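Local atomic coordinates of glycosyl transferase family 8 (Streptococcus pneumoniae, PDB entry 5GVV), a protein that transfers galactose from UDP-galactose to the terminal glucose of the already glycosylated serine-rich repeat protein PsrP, the third step of its O-glycosylation. Residues I51-Q56 against Y269-Q274; Y294-L299 against T320-V325; L349-K354 against D373-E378; S343-D348 against K366-A371. One frame throughout, in Å; residues are numbered along the deposited sequence.

Contact 1. Residues I51-Q56 against Y269-Q274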
loop_
_atom_site.group_PDB
_atom_site.type_symbol
_atom_site.label_atom_id
_atom_site.label_comp_id
_atom_site.label_asym_id
_atom_site.label_seq_id
_atom_site.Cartn_x
_atom_site.Cartn_y
_atom_site.Cartn_z
ATOM N N ILE A 51 -0.563 0.974 14.158
ATOM C CA ILE A 51 0.811 1.448 14.137
ATOM C C ILE A 51 1.119 2.192 15.439
ATOM O O ILE A 51 2.248 2.145 15.938
ATOM C CB ILE A 51 1.067 2.362 12.921
ATOM C CG1 ILE A 51 0.700 1.646 11.620
ATOM C CG2 ILE A 51 2.521 2.819 12.879
ATOM C CD1 ILE A 51 1.368 0.287 11.456
ATOM N N ARG A 52 0.108 2.866 15.989
ATOM C CA ARG A 52 0.269 3.595 17.249
ATOM C C ARG A 52 0.671 2.649 18.373
ATOM O O ARG A 52 1.509 2.985 19.202
ATOM C CB ARG A 52 -1.017 4.340 17.626
ATOM C CG ARG A 52 -0.962 5.030 18.986
ATOM C CD ARG A 52 -2.218 5.844 19.257
ATOM N NE ARG A 52 -2.370 6.919 18.283
ATOM C CZ ARG A 52 -3.409 7.044 17.462
ATOM N NH1 ARG A 52 -4.409 6.168 17.504
ATOM N NH2 ARG A 52 -3.456 8.053 16.602
ATOM N N ILE A 53 0.076 1.458 18.386
ATOM C CA ILE A 53 0.451 0.424 19.347
ATOM C C ILE A 53 1.923 0.035 19.211
ATOM O O ILE A 53 2.621 -0.140 20.215
ATOM C CB ILE A 53 -0.413 -0.838 19.178
ATOM C CG1 ILE A 53 -1.868 -0.540 19.548
ATOM C CG2 ILE A 53 0.128 -1.985 20.027
ATOM C CD1 ILE A 53 -2.816 -1.713 19.347
ATOM N N TYR A 54 2.389 -0.109 17.973
ATOM C CA TYR A 54 3.792 -0.445 17.731
ATOM C C TYR A 54 4.697 0.624 18.328
ATOM O O TYR A 54 5.668 0.314 19.026
ATOM C CB TYR A 54 4.074 -0.562 16.231
ATOM C CG TYR A 54 3.325 -1.674 15.538
ATOM C CD1 TYR A 54 2.838 -2.766 16.252
ATOM C CD2 TYR A 54 3.108 -1.636 14.169
ATOM C CE1 TYR A 54 2.149 -3.786 15.615
ATOM C CE2 TYR A 54 2.411 -2.647 13.526
ATOM C CZ TYR A 54 1.940 -3.718 14.254
ATOM O OH TYR A 54 1.253 -4.731 13.611
ATOM N N LEU A 55 4.385 1.883 18.036
ATOM C CA LEU A 55 5.207 2.998 18.491
ATOM C C LEU A 55 5.261 3.054 20.013
ATOM O O LEU A 55 6.324 3.279 20.590
ATOM C CB LEU A 55 4.683 4.323 17.930
ATOM C CG LEU A 55 5.375 4.853 16.674
ATOM C CD1 LEU A 55 6.835 5.140 16.960
ATOM C CD2 LEU A 55 5.254 3.857 15.534
ATOM N N GLN A 56 4.116 2.835 20.658
ATOM C CA GLN A 56 4.046 2.852 22.116
ATOM C C GLN A 56 4.845 1.713 22.748
ATOM O O GLN A 56 5.485 1.891 23.789
ATOM C CB GLN A 56 2.583 2.799 22.574
ATOM C CG GLN A 56 1.780 4.048 22.191
ATOM C CD GLN A 56 0.325 3.953 22.585
ATOM O OE1 GLN A 56 -0.155 2.887 22.972
ATOM N NE2 GLN A 56 -0.391 5.067 22.488
ATOM N N TYR A 269 7.603 -1.658 26.103
ATOM C CA TYR A 269 6.708 -0.848 26.918
ATOM C C TYR A 269 5.276 -1.308 26.687
ATOM O O TYR A 269 4.946 -1.791 25.607
ATOM C CB TYR A 269 6.885 0.641 26.596
ATOM C CG TYR A 269 8.251 1.170 26.991
ATOM C CD1 TYR A 269 9.367 0.937 26.193
ATOM C CD2 TYR A 269 8.424 1.893 28.164
ATOM C CE1 TYR A 269 10.620 1.413 26.553
ATOM C CE2 TYR A 269 9.679 2.374 28.533
ATOM C CZ TYR A 269 10.768 2.131 27.726
ATOM O OH TYR A 269 12.013 2.610 28.089
ATOM N N PRO A 270 4.421 -1.184 27.710
ATOM C CA PRO A 270 3.053 -1.683 27.536
ATOM C C PRO A 270 2.288 -0.869 26.501
ATOM O O PRO A 270 2.418 0.358 26.473
ATOM C CB PRO A 270 2.434 -1.487 28.927
ATOM C CG PRO A 270 3.220 -0.359 29.540
ATOM C CD PRO A 270 4.626 -0.553 29.028
ATOM N N SER A 271 1.532 -1.543 25.639
ATOM C CA SER A 271 0.613 -0.849 24.745
ATOM C C SER A 271 -0.407 -0.106 25.600
ATOM O O SER A 271 -0.835 -0.622 26.629
ATOM C CB SER A 271 -0.101 -1.846 23.831
ATOM O OG SER A 271 -1.285 -1.285 23.294
ATOM N N LYS A 272 -0.782 1.105 25.191
ATOM C CA LYS A 272 -1.745 1.902 25.953
ATOM C C LYS A 272 -3.159 1.733 25.419
ATOM O O LYS A 272 -4.090 2.400 25.880
ATOM C CB LYS A 272 -1.379 3.387 25.925
ATOM C CG LYS A 272 -0.021 3.731 26.519
ATOM C CD LYS A 272 0.137 5.240 26.645
ATOM C CE LYS A 272 1.529 5.615 27.118
ATOM N NZ LYS A 272 1.681 7.091 27.306
ATOM N N SER A 273 -3.318 0.851 24.438
ATOM C CA SER A 273 -4.627 0.644 23.831
ATOM C C SER A 273 -5.565 -0.021 24.827
ATOM O O SER A 273 -5.135 -0.815 25.667
ATOM C CB SER A 273 -4.516 -0.214 22.572
ATOM O OG SER A 273 -4.896 -1.551 22.837
ATOM N N GLN A 274 -6.846 0.317 24.745
ATOM C CA GLN A 274 -7.841 -0.314 25.595
ATOM C C GLN A 274 -9.079 -0.660 24.779
ATOM O O GLN A 274 -9.403 0.013 23.798
ATOM C CB GLN A 274 -8.206 0.597 26.769
ATOM C CG GLN A 274 -9.140 1.744 26.406
ATOM C CD GLN A 274 -8.710 3.061 27.013
ATOM O OE1 GLN A 274 -8.990 3.342 28.180
ATOM N NE2 GLN A 274 -8.022 3.879 26.224
#
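Gln-56 and Lys-272 supply the polar tie between helix 45-57 and the irregular segment 269-274. The Gln-56 side chain reaches out from the helix, extended beyond CG, and its OE1 accepts the backbone N-H of Lys-272 at 2.9 Å. The donor is tilted 32° from the carbonyl plane, and the N-H...O angle of 154° leaves the bond slightly bent. The other end of the same amide is used too, since Gln-56 NE2 is hydrogen-bonded to the carboxylate of Asp-61; with both ends engaged, the amide's rotation is fixed.

Van der Waals packing surrounds this bond. The Lys-272 side chain crosses that of Gln-56 at about a right angle, its CB 3.2 Å from Gln-56 OE1. One turn back, Ile-53 spreads its branches along the segment: CG2 lies 3.6 Å from Ser-271 OG, and CD1 lies 3.9 Å from Ser-273 CB. At the other end Tyr-269 CB sits 3.4 Å from the Gln-56 carbonyl oxygen, while its hydroxyl bonds to His-33.

Within the segment, Ser-271 OG accepts the N-H of Ser-273 at 3.2 Å. This is an ST turn in the loop that leads to strand 278-283, laid here against helix 45-57 of the glycosyltransferase family 8 region in a contact near the surface.

Contact 2. Residues Y294-L299 against T320-V325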
loop_
_atom_site.group_PDB
_atom_site.type_symbol
_atom_site.label_atom_id
_atom_site.label_comp_id
_atom_site.label_asym_id
_atom_site.label_seq_id
_atom_site.Cartn_x
_atom_site.Cartn_y
_atom_site.Cartn_z
ATOM N N TYR A 294 -15.458 17.497 22.663
ATOM C CA TYR A 294 -15.180 17.428 24.087
ATOM C C TYR A 294 -15.442 16.023 24.621
ATOM O O TYR A 294 -14.612 15.466 25.340
ATOM C CB TYR A 294 -16.034 18.452 24.842
ATOM C CG TYR A 294 -15.963 18.291 26.339
ATOM C CD1 TYR A 294 -14.897 18.815 27.064
ATOM C CD2 TYR A 294 -16.950 17.602 27.026
ATOM C CE1 TYR A 294 -14.829 18.663 28.437
ATOM C CE2 TYR A 294 -16.887 17.439 28.390
ATOM C CZ TYR A 294 -15.829 17.970 29.088
ATOM O OH TYR A 294 -15.780 17.799 30.447
ATOM N N LEU A 295 -16.591 15.451 24.263
ATOM C CA LEU A 295 -16.962 14.114 24.730
ATOM C C LEU A 295 -15.940 13.076 24.273
ATOM O O LEU A 295 -15.521 12.219 25.050
ATOM C CB LEU A 295 -18.358 13.729 24.236
ATOM C CG LEU A 295 -19.520 14.632 24.654
ATOM C CD1 LEU A 295 -20.846 14.104 24.116
ATOM C CD2 LEU A 295 -19.580 14.797 26.167
ATOM N N ALA A 296 -15.541 13.161 23.009
ATOM C CA ALA A 296 -14.532 12.258 22.467
ATOM C C ALA A 296 -13.232 12.350 23.258
ATOM O O ALA A 296 -12.636 11.323 23.602
ATOM C CB ALA A 296 -14.279 12.562 21.002
ATOM N N GLU A 297 -12.794 13.580 23.525
ATOM C CA GLU A 297 -11.562 13.824 24.273
ATOM C C GLU A 297 -11.635 13.221 25.672
ATOM O O GLU A 297 -10.679 12.603 26.144
ATOM C CB GLU A 297 -11.287 15.333 24.379
ATOM C CG GLU A 297 -10.847 15.996 23.077
ATOM C CD GLU A 297 -10.854 17.515 23.145
ATOM O OE1 GLU A 297 -10.074 18.141 22.397
ATOM O OE2 GLU A 297 -11.643 18.081 23.932
ATOM N N GLN A 298 -12.782 13.392 26.325
ATOM C CA GLN A 298 -12.962 12.971 27.713
ATOM C C GLN A 298 -13.244 11.480 27.885
ATOM O O GLN A 298 -13.019 10.925 28.967
ATOM C CB GLN A 298 -14.109 13.761 28.351
ATOM C CG GLN A 298 -13.831 15.252 28.490
ATOM C CD GLN A 298 -12.692 15.533 29.444
ATOM O OE1 GLN A 298 -12.717 15.098 30.594
ATOM N NE2 GLN A 298 -11.680 16.249 28.972
ATOM N N LEU A 299 -13.743 10.837 26.834
ATOM C CA LEU A 299 -14.174 9.443 26.934
ATOM C C LEU A 299 -13.503 8.531 25.903
ATOM O O LEU A 299 -14.173 7.997 25.015
ATOM C CB LEU A 299 -15.701 9.352 26.811
ATOM C CG LEU A 299 -16.522 9.995 27.934
ATOM C CD1 LEU A 299 -17.861 10.543 27.429
ATOM C CD2 LEU A 299 -16.755 9.003 29.060
ATOM N N THR A 320 -12.080 12.391 12.700
ATOM C CA THR A 320 -11.212 11.244 12.420
ATOM C C THR A 320 -9.858 11.309 13.136
ATOM O O THR A 320 -9.123 10.319 13.175
ATOM C CB THR A 320 -10.951 11.081 10.908
ATOM O OG1 THR A 320 -10.402 12.294 10.370
ATOM C CG2 THR A 320 -12.234 10.741 10.175
ATOM N N ARG A 321 -9.527 12.464 13.705
ATOM C CA ARG A 321 -8.281 12.606 14.451
ATOM C C ARG A 321 -8.362 11.866 15.783
ATOM O O ARG A 321 -7.331 11.590 16.408
ATOM C CB ARG A 321 -7.952 14.083 14.680
ATOM C CG ARG A 321 -8.838 14.788 15.707
ATOM C CD ARG A 321 -8.692 16.298 15.608
ATOM N NE ARG A 321 -9.413 17.009 16.667
ATOM C CZ ARG A 321 -10.713 17.288 16.631
ATOM N NH1 ARG A 321 -11.455 16.896 15.601
ATOM N NH2 ARG A 321 -11.282 17.952 17.633
ATOM N N PHE A 322 -9.589 11.546 16.205
ATOM C CA PHE A 322 -9.816 10.780 17.428
ATOM C C PHE A 322 -9.843 9.298 17.112
ATOM O O PHE A 322 -10.420 8.892 16.101
ATOM C CB PHE A 322 -11.152 11.158 18.073
ATOM C CG PHE A 322 -11.229 12.581 18.530
ATOM C CD1 PHE A 322 -10.563 12.990 19.677
ATOM C CD2 PHE A 322 -11.999 13.505 17.837
ATOM C CE1 PHE A 322 -10.645 14.300 20.115
ATOM C CE2 PHE A 322 -12.088 14.817 18.267
ATOM C CZ PHE A 322 -11.407 15.217 19.408
ATOM N N PRO A 323 -9.236 8.481 17.988
ATOM C CA PRO A 323 -9.202 7.033 17.777
ATOM C C PRO A 323 -10.528 6.381 18.145
ATOM O O PRO A 323 -10.728 5.208 17.827
ATOM C CB PRO A 323 -8.108 6.571 18.742
ATOM C CG PRO A 323 -8.139 7.582 19.853
ATOM C CD PRO A 323 -8.483 8.890 19.191
ATOM N N ASN A 324 -11.427 7.132 18.780
ATOM C CA ASN A 324 -12.680 6.558 19.259
ATOM C C ASN A 324 -13.963 7.127 18.628
ATOM O O ASN A 324 -15.061 6.935 19.164
ATOM C CB ASN A 324 -12.759 6.661 20.788
ATOM C CG ASN A 324 -12.708 8.095 21.284
ATOM O OD1 ASN A 324 -12.001 8.935 20.728
ATOM N ND2 ASN A 324 -13.465 8.382 22.337
ATOM N N VAL A 325 -13.837 7.826 17.503
ATOM C CA VAL A 325 -15.021 8.316 16.799
ATOM C C VAL A 325 -15.069 7.724 15.404
ATOM O O VAL A 325 -14.101 7.832 14.638
ATOM C CB VAL A 325 -15.033 9.852 16.674
ATOM C CG1 VAL A 325 -16.305 10.312 15.966
ATOM C CG2 VAL A 325 -14.924 10.508 18.047
HETATM O O HOH W 1 -10.405 10.237 22.604
#
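The Phe-322 ring receives Ala-296 CB over the centre of one face, 3.8 Å from the ring centroid and only 7° off the normal, a CH-pi contact. On the opposite face lies Arg-321 CG, offset toward the rim, so the ring is sandwiched between the helix and its own neighbour in sequence. Glu-297 CG comes in obliquely, 3.4 Å from Phe-322 CE1, with the carboxylate plane turned 81° from the ring. The Phe-322 CE2 carbon also lies over the centre of the Arg-321 guanidinium, which is held by a salt bridge to Asp-293.

Ala-296 CB has a second neighbour in Val-325 CG2 at 3.7 Å, and the small methyl thus fits between an aromatic and a branched side chain. The polar part of the contact gathers at the end of helix 292-298. With chi1 at 61°, Asn-324 turns its amide toward that end, where ND2 gives a weak bond of 3.3 Å to Ala-296 O and lies 2.8 Å from Leu-299 O; it also binds Val-302 O. A water bridges the same pair of residues, donating to Ala-296 O at 2.7 Å and to Asn-324 OD1 at 2.8 Å.

Both partners flank strand 302-307: the helix leads into it, and the loop leads from helix 314-317 into its neighbour in the sheet. The contact is helix-to-loop packing beside the edge strand 325-328.

Contact 3. Residues L349-K354 against D373-E378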
loop_
_atom_site.group_PDB
_atom_site.type_symbol
_atom_site.label_atom_id
_atom_site.label_comp_id
_atom_site.label_asym_id
_atom_site.label_seq_id
_atom_site.Cartn_x
_atom_site.Cartn_y
_atom_site.Cartn_z
ATOM N N LEU A 349 -27.785 14.483 20.190
ATOM C CA LEU A 349 -26.933 15.669 20.269
ATOM C C LEU A 349 -27.048 16.597 19.060
ATOM O O LEU A 349 -26.445 17.672 19.047
ATOM C CB LEU A 349 -25.472 15.254 20.438
ATOM C CG LEU A 349 -25.155 14.258 21.548
ATOM C CD1 LEU A 349 -23.666 13.947 21.589
ATOM C CD2 LEU A 349 -25.632 14.783 22.877
ATOM N N ASN A 350 -27.807 16.185 18.049
ATOM C CA ASN A 350 -27.893 16.945 16.801
ATOM C C ASN A 350 -28.875 18.113 16.884
ATOM O O ASN A 350 -29.931 18.001 17.502
ATOM C CB ASN A 350 -28.267 16.019 15.642
ATOM C CG ASN A 350 -29.524 15.228 15.920
ATOM O OD1 ASN A 350 -29.620 14.529 16.929
ATOM N ND2 ASN A 350 -30.508 15.343 15.033
ATOM N N HIS A 351 -28.531 19.219 16.227
ATOM C CA HIS A 351 -29.256 20.477 16.383
ATOM C C HIS A 351 -30.446 20.722 15.445
ATOM O O HIS A 351 -31.383 21.428 15.816
ATOM C CB HIS A 351 -28.280 21.657 16.309
ATOM C CG HIS A 351 -27.667 22.018 17.629
ATOM N ND1 HIS A 351 -28.315 22.792 18.566
ATOM C CD2 HIS A 351 -26.459 21.710 18.164
ATOM C CE1 HIS A 351 -27.540 22.947 19.620
ATOM N NE2 HIS A 351 -26.407 22.300 19.407
ATOM N N ASP A 352 -30.434 20.168 14.238
ATOM C CA ASP A 352 -31.542 20.462 13.332
ATOM C C ASP A 352 -32.750 19.559 13.572
ATOM O O ASP A 352 -32.803 18.834 14.570
ATOM C CB ASP A 352 -31.111 20.426 11.867
ATOM C CG ASP A 352 -31.779 21.515 11.045
ATOM O OD1 ASP A 352 -32.954 21.335 10.653
ATOM O OD2 ASP A 352 -31.133 22.558 10.809
ATOM N N ARG A 353 -33.725 19.625 12.666
ATOM C CA ARG A 353 -34.968 18.877 12.831
ATOM C C ARG A 353 -34.727 17.385 12.969
ATOM O O ARG A 353 -33.937 16.796 12.232
ATOM C CB ARG A 353 -35.944 19.153 11.688
ATOM C CG ARG A 353 -36.856 20.346 11.946
ATOM C CD ARG A 353 -37.916 20.474 10.864
ATOM N NE ARG A 353 -37.314 20.705 9.557
ATOM C CZ ARG A 353 -36.962 21.903 9.098
ATOM N NH1 ARG A 353 -37.161 22.989 9.839
ATOM N NH2 ARG A 353 -36.415 22.016 7.897
ATOM N N LYS A 354 -35.416 16.786 13.930
ATOM C CA LYS A 354 -35.170 15.400 14.293
ATOM C C LYS A 354 -35.688 14.408 13.261
ATOM O O LYS A 354 -36.733 14.612 12.643
ATOM C CB LYS A 354 -35.788 15.099 15.656
ATOM C CG LYS A 354 -35.287 16.002 16.766
ATOM C CD LYS A 354 -33.788 15.863 16.961
ATOM C CE LYS A 354 -33.323 16.694 18.149
ATOM N NZ LYS A 354 -31.864 16.541 18.422
ATOM N N ASP A 373 -29.697 19.926 27.228
ATOM C CA ASP A 373 -30.837 20.823 27.404
ATOM C C ASP A 373 -31.273 21.454 26.084
ATOM O O ASP A 373 -32.467 21.680 25.855
ATOM C CB ASP A 373 -30.500 21.923 28.426
ATOM C CG ASP A 373 -29.149 22.571 28.166
ATOM O OD1 ASP A 373 -28.581 22.362 27.073
ATOM O OD2 ASP A 373 -28.650 23.296 29.054
ATOM N N ASN A 374 -30.301 21.726 25.219
ATOM C CA ASN A 374 -30.565 22.393 23.947
ATOM C C ASN A 374 -30.607 21.456 22.731
ATOM O O ASN A 374 -30.623 21.926 21.591
ATOM C CB ASN A 374 -29.528 23.494 23.706
ATOM C CG ASN A 374 -28.117 22.945 23.587
ATOM O OD1 ASN A 374 -27.858 21.797 23.945
ATOM N ND2 ASN A 374 -27.194 23.769 23.099
ATOM N N THR A 375 -30.614 20.146 22.961
ATOM C CA THR A 375 -30.691 19.198 21.849
ATOM C C THR A 375 -31.852 18.211 21.982
ATOM O O THR A 375 -32.100 17.420 21.070
ATOM C CB THR A 375 -29.377 18.405 21.662
ATOM O OG1 THR A 375 -29.112 17.621 22.832
ATOM C CG2 THR A 375 -28.202 19.341 21.386
ATOM N N CYS A 376 -32.553 18.246 23.111
ATOM C CA CYS A 376 -33.711 17.373 23.277
ATOM C C CYS A 376 -34.820 17.817 22.330
ATOM O O CYS A 376 -34.987 19.014 22.073
ATOM C CB CYS A 376 -34.188 17.357 24.731
ATOM S SG CYS A 376 -34.330 18.971 25.483
ATOM N N SER A 377 -35.554 16.847 21.792
ATOM C CA SER A 377 -36.586 17.126 20.796
ATOM C C SER A 377 -37.711 17.990 21.353
ATOM O O SER A 377 -38.064 17.881 22.528
ATOM C CB SER A 377 -37.160 15.819 20.248
ATOM O OG SER A 377 -38.327 16.053 19.484
ATOM N N GLU A 378 -38.266 18.848 20.501
ATOM C CA GLU A 378 -39.391 19.695 20.882
ATOM C C GLU A 378 -40.673 18.866 20.934
ATOM O O GLU A 378 -41.635 19.230 21.611
ATOM C CB GLU A 378 -39.566 20.843 19.882
ATOM C CG GLU A 378 -38.310 21.682 19.636
ATOM C CD GLU A 378 -38.586 22.912 18.782
ATOM O OE1 GLU A 378 -37.771 23.862 18.817
ATOM O OE2 GLU A 378 -39.621 22.929 18.079
#
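The His-351 ring and Thr-375 face each other across the two loops. Thr-375 CG2 lies over one face of the ring, 4.2 Å from its centroid and offset toward the rim, in a CH-pi contact. Asn-374 takes the ring's edge instead: its ND2 lies in the ring plane, 3.6 Å from His-351 CE1, and the amide stands nearly perpendicular to the ring at 88°. Glu-290 OE1 is hydrogen-bonded to His-351 NE2 and, weakly, to Asn-374 ND2, so one carboxylate oxygen is shared by both side chains.

The threonine methyl also rests 3.4 Å from Leu-349 O, while its hydroxyl, set between the backbone N and the carbonyl carbon at chi1 62°, bonds to Asp-348 O and to Phe-372 N. Lys-354 approaches from the other end of its loop. A bend at chi2 of -61° folds the chain back, laying CG 4.0 Å from Ser-377 CB and carrying the ammonium group to the backbone. There NZ donates to Thr-375 O at 2.8 Å and to Asn-350 O at 2.6 Å, each time in the carbonyl plane. A salt bridge to Asp-348 adds a carboxylate to these acceptors, and would be expected to stabilise the lysine's positive charge.

One lysine therefore ties together the loops that follow two adjacent parallel strands, 345-348 and 369-372, where they meet at the C-terminal ends of those strands.

Contact 4. Residues S343-D348 against K366-A371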
loop_
_atom_site.group_PDB
_atom_site.type_symbol
_atom_site.label_atom_id
_atom_site.label_comp_id
_atom_site.label_asym_id
_atom_site.label_seq_id
_atom_site.Cartn_x
_atom_site.Cartn_y
_atom_site.Cartn_z
ATOM N N SER A 343 -25.493 -0.666 19.299
ATOM C CA SER A 343 -25.051 0.336 20.270
ATOM C C SER A 343 -25.647 0.120 21.661
ATOM O O SER A 343 -26.617 -0.623 21.817
ATOM C CB SER A 343 -25.367 1.742 19.764
ATOM O OG SER A 343 -24.757 1.966 18.506
ATOM N N ASP A 344 -25.050 0.766 22.661
ATOM C CA ASP A 344 -25.492 0.646 24.047
ATOM C C ASP A 344 -26.328 1.847 24.459
ATOM O O ASP A 344 -27.126 1.769 25.397
ATOM C CB ASP A 344 -24.284 0.574 24.986
ATOM C CG ASP A 344 -23.453 -0.673 24.787
ATOM O OD1 ASP A 344 -24.017 -1.784 24.866
ATOM O OD2 ASP A 344 -22.230 -0.542 24.559
ATOM N N LEU A 345 -26.140 2.966 23.764
ATOM C CA LEU A 345 -26.715 4.229 24.213
ATOM C C LEU A 345 -26.847 5.227 23.070
ATOM O O LEU A 345 -25.875 5.480 22.350
ATOM C CB LEU A 345 -25.829 4.825 25.313
ATOM C CG LEU A 345 -26.193 6.231 25.791
ATOM C CD1 LEU A 345 -27.544 6.210 26.476
ATOM C CD2 LEU A 345 -25.133 6.753 26.726
ATOM N N TYR A 346 -28.040 5.791 22.896
ATOM C CA TYR A 346 -28.231 6.823 21.883
ATOM C C TYR A 346 -27.966 8.204 22.479
ATOM O O TYR A 346 -28.461 8.524 23.563
ATOM C CB TYR A 346 -29.646 6.764 21.284
ATOM C CG TYR A 346 -29.770 7.604 20.032
ATOM C CD1 TYR A 346 -30.066 8.962 20.105
ATOM C CD2 TYR A 346 -29.555 7.048 18.779
ATOM C CE1 TYR A 346 -30.155 9.737 18.964
ATOM C CE2 TYR A 346 -29.641 7.814 17.633
ATOM C CZ TYR A 346 -29.941 9.154 17.733
ATOM O OH TYR A 346 -30.023 9.923 16.590
ATOM N N LEU A 347 -27.182 9.015 21.771
ATOM C CA LEU A 347 -26.924 10.394 22.188
ATOM C C LEU A 347 -27.646 11.368 21.258
ATOM O O LEU A 347 -27.233 11.562 20.106
ATOM C CB LEU A 347 -25.422 10.696 22.181
ATOM C CG LEU A 347 -24.500 9.830 23.040
ATOM C CD1 LEU A 347 -23.052 10.291 22.929
ATOM C CD2 LEU A 347 -24.940 9.842 24.480
ATOM N N ASP A 348 -28.717 11.980 21.761
ATOM C CA ASP A 348 -29.486 12.938 20.983
ATOM C C ASP A 348 -28.796 14.295 21.039
ATOM O O ASP A 348 -29.181 15.159 21.829
ATOM C CB ASP A 348 -30.905 13.047 21.542
ATOM C CG ASP A 348 -31.887 13.601 20.535
ATOM O OD1 ASP A 348 -31.458 13.936 19.407
ATOM O OD2 ASP A 348 -33.086 13.704 20.871
ATOM N N LYS A 366 -35.044 -1.142 22.606
ATOM C CA LYS A 366 -34.923 -0.842 24.037
ATOM C C LYS A 366 -33.604 -0.188 24.427
ATOM O O LYS A 366 -32.967 -0.608 25.398
ATOM C CB LYS A 366 -35.119 -2.099 24.891
ATOM C CG LYS A 366 -36.565 -2.414 25.248
ATOM C CD LYS A 366 -37.181 -3.348 24.230
ATOM C CE LYS A 366 -36.323 -4.591 24.040
ATOM N NZ LYS A 366 -36.710 -5.380 22.834
ATOM N N LYS A 367 -33.202 0.843 23.690
ATOM C CA LYS A 367 -31.946 1.529 23.977
ATOM C C LYS A 367 -32.202 2.767 24.830
ATOM O O LYS A 367 -33.143 3.519 24.569
ATOM C CB LYS A 367 -31.250 1.921 22.673
ATOM C CG LYS A 367 -31.011 0.752 21.711
ATOM C CD LYS A 367 -29.992 -0.240 22.265
ATOM C CE LYS A 367 -29.772 -1.404 21.302
ATOM N NZ LYS A 367 -28.688 -2.313 21.781
ATOM N N PRO A 368 -31.374 2.971 25.870
ATOM C CA PRO A 368 -31.436 4.203 26.663
ATOM C C PRO A 368 -31.007 5.370 25.796
ATOM O O PRO A 368 -30.210 5.171 24.873
ATOM C CB PRO A 368 -30.383 3.970 27.750
ATOM C CG PRO A 368 -29.423 2.991 27.148
ATOM C CD PRO A 368 -30.288 2.081 26.316
HETATM N N MSE A 369 -31.530 6.559 26.078
HETATM C CA MSE A 369 -31.211 7.739 25.285
HETATM C C MSE A 369 -31.100 8.958 26.196
HETATM O O MSE A 369 -31.932 9.161 27.078
HETATM C CB MSE A 369 -32.283 7.959 24.211
HETATM C CG MSE A 369 -32.124 9.232 23.399
HETATM SE SE MSE A 369 -33.431 9.299 21.961
HETATM C CE MSE A 369 -35.066 9.109 23.014
ATOM N N ILE A 370 -30.057 9.758 26.000
ATOM C CA ILE A 370 -29.882 10.966 26.801
ATOM C C ILE A 370 -29.640 12.156 25.880
ATOM O O ILE A 370 -29.362 11.981 24.690
ATOM C CB ILE A 370 -28.733 10.823 27.817
ATOM C CG1 ILE A 370 -27.395 10.624 27.099
ATOM C CG2 ILE A 370 -29.012 9.652 28.763
ATOM C CD1 ILE A 370 -26.207 10.529 28.039
ATOM N N ALA A 371 -29.756 13.366 26.416
ATOM C CA ALA A 371 -29.646 14.557 25.578
ATOM C C ALA A 371 -29.102 15.748 26.354
ATOM O O ALA A 371 -28.985 15.698 27.584
ATOM C CB ALA A 371 -31.000 14.897 24.965
#
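Three backbone hydrogen bonds join Tyr-346 and Asp-348 to segment 366-371. Tyr-346 N donates to Pro-368 O at 3.0 Å, Tyr-346 O accepts from Ile-370 N at 3.2 Å, and Asp-348 N donates to Ile-370 O at 3.0 Å. Tyr-346 thus uses both its N-H and its C=O on the same neighbour, as alternate residues of a parallel strand do. Its carbonyl is also met by Met-369 CA in a CA-H...O contact. Leu-347, between these two residues, bonds the other way, to Val-281 of strand 278-283, and Met-369 N is taken up by the Glu-386 carboxylate.

Just before the strand, Lys-367 satisfies the carbonyl of Ser-343: NZ approaches nearly along the C=O axis at 2.7 Å, and it also donates to Ile-341 O. The polar ends of other side chains find partners too. Asp-344 OD2 accepts from Gln-279 N, Tyr-346 OH bonds to the backbone N of Leu-283, and Asp-348 OD2 binds the hydroxyls of Tyr-359 and Tyr-385.

Side chains pair on both faces of the sheet. Tyr-346 and selenomethionine Met-369 run side by side toward helix 356-364, with SE 3.9 Å from Tyr-346 CD1 in an oblique Met-aromatic contact. On the other face Leu-347 CD2 packs 3.7 Å from Ile-370 CG1, and Leu-345 CD2 reaches Ile-370 CD1 at 4.1 Å; helix 395-402 covers Ile-370.

Strand 345-348, helix 356-364 and strand 369-372 together form a classic beta-alpha-beta crossover.

How the contacts relate
Along the chain contact 1 closes before contact 2 opens, and contact 2 before the other two; contacts 3 and 4 interleave. Contact 1 joins the glycosyltransferase family 8 region to the loop leading into the second sheet, six parallel strands of which 278-283 is first in sequence; the other three lie in or around that sheet. Centres of contacts 1 and 2 are about 17 Å apart, and Arg-52 packs on Pro-323 between them. Contact 2 meets contact 3 where Leu-295 touches Leu-349. Contact 4, centred about 14 Å from contact 3, pairs strands 345-348 and 369-372; contact 3 joins the loops that follow, and Asp-348 links the two. All four lie away from the UDP and manganese site.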